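Local coordinates for lipid-transfer protein (Thermomonospora curvata, PDB 6OK1) that is of unsettled function but carries paired N- and C-terminal domains of the thiolase superfamily and assembles with a second kind of protein chain, at residues A[88-93]-A[383-388]; A[94-97]-A[101-104]; A[157-162]-A[304-309]. All blocks are in the same frame, centred on the assembly; numbering follows the deposited sequence. Where two conformers were deposited one is given.

Contact 1: residues A[88-93]-A[383-388]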
loop_
_atom_site.group_PDB
_atom_site.type_symbol
_atom_site.label_atom_id
_atom_site.label_comp_id
_atom_site.label_asym_id
_atom_site.label_seq_id
_atom_site.Cartn_x
_atom_site.Cartn_y
_atom_site.Cartn_z
ATOM N N GLY A 88 2.897 -5.538 11.282
ATOM C CA GLY A 88 2.203 -4.282 11.065
ATOM C C GLY A 88 0.753 -4.441 10.654
ATOM O O GLY A 88 -0.087 -3.616 11.031
ATOM N N THR A 89 0.419 -5.500 9.898
ATOM C CA THR A 89 -0.985 -5.667 9.528
ATOM C C THR A 89 -1.826 -5.904 10.768
ATOM O O THR A 89 -2.953 -5.401 10.888
ATOM C CB THR A 89 -1.207 -6.805 8.520
ATOM O OG1 THR A 89 -0.959 -8.080 9.128
ATOM C CG2 THR A 89 -0.381 -6.608 7.255
ATOM N N VAL A 90 -1.266 -6.632 11.738
ATOM C CA VAL A 90 -1.975 -6.860 12.985
ATOM C C VAL A 90 -2.014 -5.593 13.843
ATOM O O VAL A 90 -3.020 -5.335 14.508
ATOM C CB VAL A 90 -1.343 -8.040 13.734
ATOM C CG1 VAL A 90 -2.013 -8.216 15.110
ATOM C CG2 VAL A 90 -1.491 -9.320 12.917
ATOM N N GLN A 91 -0.938 -4.794 13.860
ATOM C CA GLN A 91 -1.013 -3.485 14.511
ATOM C C GLN A 91 -2.155 -2.659 13.939
ATOM O O GLN A 91 -2.940 -2.061 14.689
ATOM C CB GLN A 91 0.293 -2.708 14.381
ATOM C CG GLN A 91 0.264 -1.459 15.247
ATOM C CD GLN A 91 1.344 -0.497 14.898
ATOM O OE1 GLN A 91 1.505 -0.142 13.730
ATOM N NE2 GLN A 91 2.092 -0.048 15.892
ATOM N N GLN A 92 -2.246 -2.595 12.600
ATOM C CA GLN A 92 -3.344 -1.885 11.945
ATOM C C GLN A 92 -4.691 -2.329 12.485
ATOM O O GLN A 92 -5.521 -1.500 12.874
ATOM C CB GLN A 92 -3.270 -2.097 10.433
ATOM C CG GLN A 92 -2.212 -1.276 9.725
ATOM C CD GLN A 92 -2.668 0.157 9.534
ATOM O OE1 GLN A 92 -3.816 0.398 9.147
ATOM N NE2 GLN A 92 -1.825 1.098 9.865
ATOM N N ALA A 93 -4.913 -3.632 12.527
ATOM C CA ALA A 93 -6.188 -4.159 12.974
ATOM C C ALA A 93 -6.441 -3.805 14.432
ATOM O O ALA A 93 -7.551 -3.409 14.800
ATOM C CB ALA A 93 -6.202 -5.669 12.764
ATOM N N SER A 383 8.335 -4.696 11.851
ATOM C CA SER A 383 7.268 -4.689 12.850
ATOM C C SER A 383 7.422 -5.887 13.775
ATOM O O SER A 383 8.206 -6.802 13.523
ATOM C CB SER A 383 5.879 -4.672 12.166
ATOM O OG SER A 383 5.743 -5.708 11.204
ATOM N N GLY A 384 6.654 -5.869 14.865
ATOM C CA GLY A 384 6.683 -6.948 15.833
ATOM C C GLY A 384 5.400 -6.969 16.626
ATOM O O GLY A 384 4.634 -5.996 16.634
ATOM N N LEU A 385 5.198 -8.082 17.327
ATOM C CA LEU A 385 4.078 -8.231 18.249
ATOM C C LEU A 385 4.572 -8.873 19.523
ATOM O O LEU A 385 5.497 -9.680 19.503
ATOM C CB LEU A 385 2.975 -9.137 17.714
ATOM C CG LEU A 385 2.364 -8.719 16.377
ATOM C CD1 LEU A 385 1.608 -9.872 15.807
ATOM C CD2 LEU A 385 1.491 -7.488 16.529
ATOM N N ILE A 386 3.889 -8.575 20.626
ATOM C CA ILE A 386 3.864 -9.496 21.760
ATOM C C ILE A 386 2.420 -9.950 21.904
ATOM O O ILE A 386 1.516 -9.125 22.093
ATOM C CB ILE A 386 4.409 -8.872 23.056
ATOM C CG1 ILE A 386 5.908 -8.569 22.911
ATOM C CG2 ILE A 386 4.172 -9.831 24.247
ATOM C CD1 ILE A 386 6.521 -7.743 24.060
ATOM N N LEU A 387 2.204 -11.253 21.744
ATOM C CA LEU A 387 0.918 -11.891 21.985
ATOM C C LEU A 387 0.970 -12.579 23.343
ATOM O O LEU A 387 1.985 -13.190 23.698
ATOM C CB LEU A 387 0.587 -12.914 20.896
ATOM C CG LEU A 387 0.547 -12.365 19.473
ATOM C CD1 LEU A 387 0.149 -13.469 18.536
ATOM C CD2 LEU A 387 -0.420 -11.204 19.368
ATOM N N GLY A 388 -0.118 -12.468 24.104
ATOM C CA GLY A 388 -0.129 -12.983 25.459
ATOM C C GLY A 388 -1.443 -13.620 25.860
ATOM O O GLY A 388 -2.513 -13.323 25.324
#
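Val90 and Leu385 form the apolar part of this contact: Val90 CG1 lies 3.8 Å from Leu385 CD2 and 4.0 Å from Leu385 CD1, so a single methyl sits against both ends of the leucine fork. The two side chains meet at about a right angle. With CG1 anti to the backbone N (chi1 175°), Val90 directs this branch at the strand. Two residues earlier, the backbone N of Gly88 reaches Ser383 OG at 2.9 Å, a bent and weak hydrogen bond. The same hydroxyl also bonds to the carbonyl oxygen of Gly84, its stronger partner, which ties the strand's first residues to the chain leading into helix 86-98.

Further out, Val90 also packs on Ile242 of strand 240-248, and Leu385 continues to Ala245 and to Ile351 of helix 348-359. On other sides of the helix, Thr89 and Ala93 touch strand 104-112, while Gln92 is hydrogen-bonded to Gln92 of the second subunit. A buried helix of the N-terminal half, laid against a strand of the C-terminal half, is characteristic of the layered thiolase fold, in which helices are held between two sheet regions.

Contact 2: residues A[94-97]-A[101-104]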
loop_
_atom_site.group_PDB
_atom_site.type_symbol
_atom_site.label_atom_id
_atom_site.label_comp_id
_atom_site.label_asym_id
_atom_site.label_seq_id
_atom_site.Cartn_x
_atom_site.Cartn_y
_atom_site.Cartn_z
ATOM N N ALA A 94 -5.420 -3.955 15.272
ATOM C CA ALA A 94 -5.563 -3.618 16.690
ATOM C C ALA A 94 -5.890 -2.146 16.887
ATOM O O ALA A 94 -6.687 -1.792 17.758
ATOM C CB ALA A 94 -4.279 -3.975 17.439
ATOM N N MET A 95 -5.254 -1.276 16.110
ATOM C CA MET A 95 -5.526 0.156 16.166
ATOM C C MET A 95 -6.961 0.463 15.760
ATOM O O MET A 95 -7.631 1.305 16.374
ATOM C CB MET A 95 -4.531 0.860 15.242
ATOM C CG MET A 95 -4.537 2.360 15.229
ATOM S SD MET A 95 -3.436 3.040 13.954
ATOM C CE MET A 95 -2.254 1.710 13.727
ATOM N N ALA A 96 -7.444 -0.188 14.700
ATOM C CA ALA A 96 -8.814 0.056 14.250
ATOM C C ALA A 96 -9.817 -0.416 15.294
ATOM O O ALA A 96 -10.873 0.212 15.490
ATOM C CB ALA A 96 -9.069 -0.650 12.915
ATOM N N VAL A 97 -9.509 -1.527 15.966
ATOM C CA VAL A 97 -10.390 -2.028 17.019
ATOM C C VAL A 97 -10.363 -1.085 18.221
ATOM O O VAL A 97 -11.412 -0.701 18.759
ATOM C CB VAL A 97 -9.991 -3.460 17.405
ATOM C CG1 VAL A 97 -10.680 -3.913 18.718
ATOM C CG2 VAL A 97 -10.341 -4.425 16.281
ATOM N N ILE A 101 -13.070 2.119 15.080
ATOM C CA ILE A 101 -13.318 2.221 13.646
ATOM C C ILE A 101 -13.891 0.912 13.110
ATOM O O ILE A 101 -14.775 0.902 12.241
ATOM C CB ILE A 101 -12.013 2.612 12.928
ATOM C CG1 ILE A 101 -11.670 4.080 13.217
ATOM C CG2 ILE A 101 -12.113 2.355 11.426
ATOM C CD1 ILE A 101 -12.755 5.102 12.736
ATOM N N ALA A 102 -13.384 -0.208 13.607
ATOM C CA ALA A 102 -13.812 -1.519 13.145
ATOM C C ALA A 102 -13.968 -2.454 14.331
ATOM O O ALA A 102 -13.298 -2.302 15.354
ATOM C CB ALA A 102 -12.813 -2.140 12.160
ATOM N N GLU A 103 -14.851 -3.435 14.173
ATOM C CA GLU A 103 -15.050 -4.460 15.194
ATOM C C GLU A 103 -14.383 -5.787 14.855
ATOM O O GLU A 103 -13.941 -6.498 15.763
ATOM C CB GLU A 103 -16.553 -4.673 15.411
ATOM C CG GLU A 103 -17.196 -3.472 16.123
ATOM C CD GLU A 103 -18.670 -3.649 16.345
ATOM O OE1 GLU A 103 -19.371 -3.973 15.367
ATOM O OE2 GLU A 103 -19.118 -3.476 17.496
ATOM N N VAL A 104 -14.272 -6.137 13.578
ATOM C CA VAL A 104 -13.769 -7.449 13.166
ATOM C C VAL A 104 -12.894 -7.251 11.938
ATOM O O VAL A 104 -13.406 -6.950 10.854
ATOM C CB VAL A 104 -14.899 -8.435 12.850
ATOM C CG1 VAL A 104 -14.338 -9.774 12.479
ATOM C CG2 VAL A 104 -15.847 -8.577 14.057
HETATM O O HOH W 1 -13.906 -1.583 17.910
#
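The carbonyl oxygen of Ala96 is gripped by two backbone N-H groups from the turn that follows its helix. Ile101 N is the nearer, at 2.9 Å, but its hydrogen points well off the oxygen and the bond is weak. Ala102 N, at 3.2 Å from Ala96 O, makes the straighter one (166° at the hydrogen), although it comes in from above the carbonyl plane, 58° out of it. Thr99 OG1 adds a further weak bond to the same oxygen. The two backbone donors hold the returning chain against the last turn of helix 86-98.

The next carbonyl, that of Val97, is joined to the turn through a water, which donates to Val97 O at 2.8 Å and to Ala102 O at 2.7 Å. Ala102 O also receives a nearly straight CA-H...O contact from Val97, with CA and O 3.4 Å apart. Because Val97 has CG1 anti to its backbone N (chi1 167°), CG2 is the branch left close to Ala102 O, at 3.8 Å.

Beside the polar part, Ala96 CB and Ala102 CB meet at 4.1 Å, and Ile101 CB comes up next to Ala96 CB. All three side chains rest on Phe75 of strand 75-79. Ile101 also packs against Gln91 of the second subunit. Farther along, Asp49 takes the backbone N-H groups of both Glu103 and Val104, placing the chain for its entry into the sheet; the preceding residue, Val48, belongs to the sodium site. This tight helix-to-strand turn closes a beta-alpha-beta crossover, running from strand 75-79 through helix 86-98 to the parallel strand 104-112, in the N-terminal thiolase domain.

Contact 3: residues A[157-162]-A[304-309]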
loop_
_atom_site.group_PDB
_atom_site.type_symbol
_atom_site.label_atom_id
_atom_site.label_comp_id
_atom_site.label_asym_id
_atom_site.label_seq_id
_atom_site.Cartn_x
_atom_site.Cartn_y
_atom_site.Cartn_z
ATOM N N ARG A 157 28.423 -10.835 6.503
ATOM C CA ARG A 157 29.883 -10.858 6.454
ATOM C C ARG A 157 30.471 -9.875 7.444
ATOM O O ARG A 157 31.499 -10.153 8.067
ATOM C CB ARG A 157 30.390 -10.532 5.048
ATOM C CG ARG A 157 31.920 -10.566 4.903
ATOM C CD ARG A 157 32.485 -12.001 5.087
ATOM N NE ARG A 157 33.954 -12.056 5.092
ATOM C CZ ARG A 157 34.735 -11.773 6.137
ATOM N NH1 ARG A 157 34.218 -11.392 7.308
ATOM N NH2 ARG A 157 36.064 -11.866 6.008
ATOM N N ARG A 158 29.851 -8.703 7.580
ATOM C CA ARG A 158 30.350 -7.713 8.530
ATOM C C ARG A 158 30.088 -8.143 9.970
ATOM O O ARG A 158 30.908 -7.893 10.867
ATOM C CB ARG A 158 29.716 -6.352 8.240
ATOM C CG ARG A 158 30.279 -5.219 9.129
ATOM C CD ARG A 158 31.670 -4.779 8.688
ATOM N NE ARG A 158 32.272 -3.920 9.721
ATOM C CZ ARG A 158 33.397 -3.237 9.563
ATOM N NH1 ARG A 158 34.049 -3.267 8.406
ATOM N NH2 ARG A 158 33.870 -2.502 10.572
ATOM N N TYR A 159 28.958 -8.803 10.215
ATOM C CA TYR A 159 28.672 -9.310 11.559
ATOM C C TYR A 159 29.705 -10.366 11.968
ATOM O O TYR A 159 30.172 -10.388 13.122
ATOM C CB TYR A 159 27.250 -9.869 11.591
ATOM C CG TYR A 159 26.810 -10.388 12.945
ATOM C CD1 TYR A 159 27.118 -11.673 13.337
ATOM C CD2 TYR A 159 26.076 -9.602 13.811
ATOM C CE1 TYR A 159 26.739 -12.154 14.572
ATOM C CE2 TYR A 159 25.689 -10.075 15.057
ATOM C CZ TYR A 159 26.031 -11.358 15.431
ATOM O OH TYR A 159 25.658 -11.889 16.657
ATOM N N MET A 160 30.095 -11.224 11.026
ATOM C CA MET A 160 31.163 -12.195 11.288
ATOM C C MET A 160 32.463 -11.495 11.630
ATOM O O MET A 160 33.186 -11.907 12.545
ATOM C CB MET A 160 31.387 -13.070 10.066
ATOM C CG MET A 160 30.245 -14.005 9.738
ATOM S SD MET A 160 30.396 -14.768 8.109
ATOM C CE MET A 160 31.816 -15.837 8.318
ATOM N N HIS A 161 32.799 -10.463 10.864
ATOM C CA HIS A 161 34.023 -9.702 11.112
ATOM C C HIS A 161 34.033 -9.096 12.509
ATOM O O HIS A 161 35.027 -9.183 13.242
ATOM C CB HIS A 161 34.141 -8.596 10.060
ATOM C CG HIS A 161 35.228 -7.615 10.335
ATOM N ND1 HIS A 161 36.548 -7.871 10.036
ATOM C CD2 HIS A 161 35.193 -6.373 10.867
ATOM C CE1 HIS A 161 37.284 -6.834 10.395
ATOM N NE2 HIS A 161 36.488 -5.910 10.901
ATOM N N GLU A 162 32.943 -8.440 12.889
ATOM C CA GLU A 162 32.964 -7.705 14.144
ATOM C C GLU A 162 32.880 -8.619 15.354
ATOM O O GLU A 162 33.471 -8.304 16.394
ATOM C CB GLU A 162 31.833 -6.682 14.168
ATOM C CG GLU A 162 32.007 -5.669 13.064
ATOM C CD GLU A 162 30.974 -4.568 13.071
ATOM O OE1 GLU A 162 30.029 -4.612 13.887
ATOM O OE2 GLU A 162 31.124 -3.650 12.248
ATOM N N GLN A 304 18.823 -10.018 15.691
ATOM C CA GLN A 304 17.490 -9.864 16.257
ATOM C C GLN A 304 17.500 -10.175 17.746
ATOM O O GLN A 304 16.922 -9.436 18.549
ATOM C CB GLN A 304 16.496 -10.772 15.554
ATOM C CG GLN A 304 16.029 -10.268 14.214
ATOM C CD GLN A 304 14.953 -11.163 13.691
ATOM O OE1 GLN A 304 13.805 -11.110 14.146
ATOM N NE2 GLN A 304 15.329 -12.048 12.790
ATOM N N LEU A 305 18.156 -11.268 18.135
ATOM C CA LEU A 305 18.207 -11.615 19.557
ATOM C C LEU A 305 18.851 -10.503 20.371
ATOM O O LEU A 305 18.431 -10.203 21.504
ATOM C CB LEU A 305 18.965 -12.935 19.737
ATOM C CG LEU A 305 18.241 -14.186 19.220
ATOM C CD1 LEU A 305 19.226 -15.330 18.998
ATOM C CD2 LEU A 305 17.113 -14.593 20.199
ATOM N N GLU A 306 19.867 -9.875 19.806
ATOM C CA GLU A 306 20.570 -8.802 20.492
ATOM C C GLU A 306 19.736 -7.528 20.549
ATOM O O GLU A 306 19.658 -6.876 21.603
ATOM C CB GLU A 306 21.907 -8.586 19.801
ATOM C CG GLU A 306 22.735 -9.861 19.827
ATOM C CD GLU A 306 23.966 -9.811 18.950
ATOM O OE1 GLU A 306 24.293 -8.715 18.464
ATOM O OE2 GLU A 306 24.636 -10.849 18.787
ATOM N N GLU A 307 19.090 -7.169 19.441
ATOM C CA GLU A 307 18.245 -5.982 19.419
ATOM C C GLU A 307 17.104 -6.087 20.412
ATOM O O GLU A 307 16.676 -5.064 20.967
ATOM C CB GLU A 307 17.680 -5.762 18.017
ATOM C CG GLU A 307 18.726 -5.314 16.984
ATOM C CD GLU A 307 19.278 -3.921 17.224
ATOM O OE1 GLU A 307 18.724 -3.165 18.062
ATOM O OE2 GLU A 307 20.300 -3.574 16.590
ATOM N N LEU A 308 16.568 -7.281 20.601
ATOM C CA LEU A 308 15.411 -7.495 21.464
ATOM C C LEU A 308 15.798 -7.768 22.915
ATOM O O LEU A 308 14.913 -8.002 23.744
ATOM C CB LEU A 308 14.563 -8.647 20.911
ATOM C CG LEU A 308 14.010 -8.396 19.493
ATOM C CD1 LEU A 308 13.432 -9.686 18.917
ATOM C CD2 LEU A 308 12.979 -7.299 19.483
ATOM N N GLY A 309 17.089 -7.731 23.238
ATOM C CA GLY A 309 17.532 -7.789 24.613
ATOM C C GLY A 309 17.667 -9.174 25.217
ATOM O O GLY A 309 17.771 -9.287 26.451
#
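Hydrogen bonding carries the direct contact: Tyr159 OH donates to Glu306 OE2 at 2.6 Å. The two side chains approach from opposite directions and bridge a wide gap, for the CA atoms of Tyr159 and Glu306, the nearest across the segments, are still 12.1 Å apart. Tyr159 holds its ring out toward the other helix with CG anti to the backbone N (chi1 -178°), and Glu306 answers with a chain extended beyond CG. OE2 is met on its syn side, 34° out of the carboxylate plane, while Glu306 OE1 lies at the ring edge, 3.9 Å from Tyr159 CE2. The buried carboxylate has further donors: Ala316 N binds OE2 and Gly314 N binds OE1. These bonds, at the start of helix 316-321, probably favour its negative charge.

A salt bridge within helix 148-163 accompanies it. In one modelled conformer of Glu162, its OE2 accepts from Arg158 NE at 2.8 Å, in the guanidinium plane. His161 CD2 lies over a face of that guanidinium, and Arg158 NH1 also bonds to the backbone of a neighbouring chain, that of another protein.

Packing comes mainly from neighbours. The Tyr159 ring touches Leu302, Pro303 and Ala316 and meets Tyr163 edge-to-face. Helix 148-163 is thereby fastened across to helix 301-307, which ends in a Schellman motif at Gly309, with helix 316-321 beside both and Leu308 packing on strand 371-375.

Contacts 1 and 2 share helix 86-98 and follow one another along it, with centres 13 Å apart: the first anchors its early turns to the C-terminal half, the second finishes it and returns the chain to the N-terminal sheet. Both touch the second subunit. Contact 2 is also near the sodium ion, about 9 Å from the Ala102 side chain. Contact 3 lies on the opposite side of the chain's centre from contact 2, 36 Å away between centres, and adjoins the chain of another protein instead. Its centre is 24 Å from that of contact 1, and both link the N-terminal half of the chain to the C-terminal one.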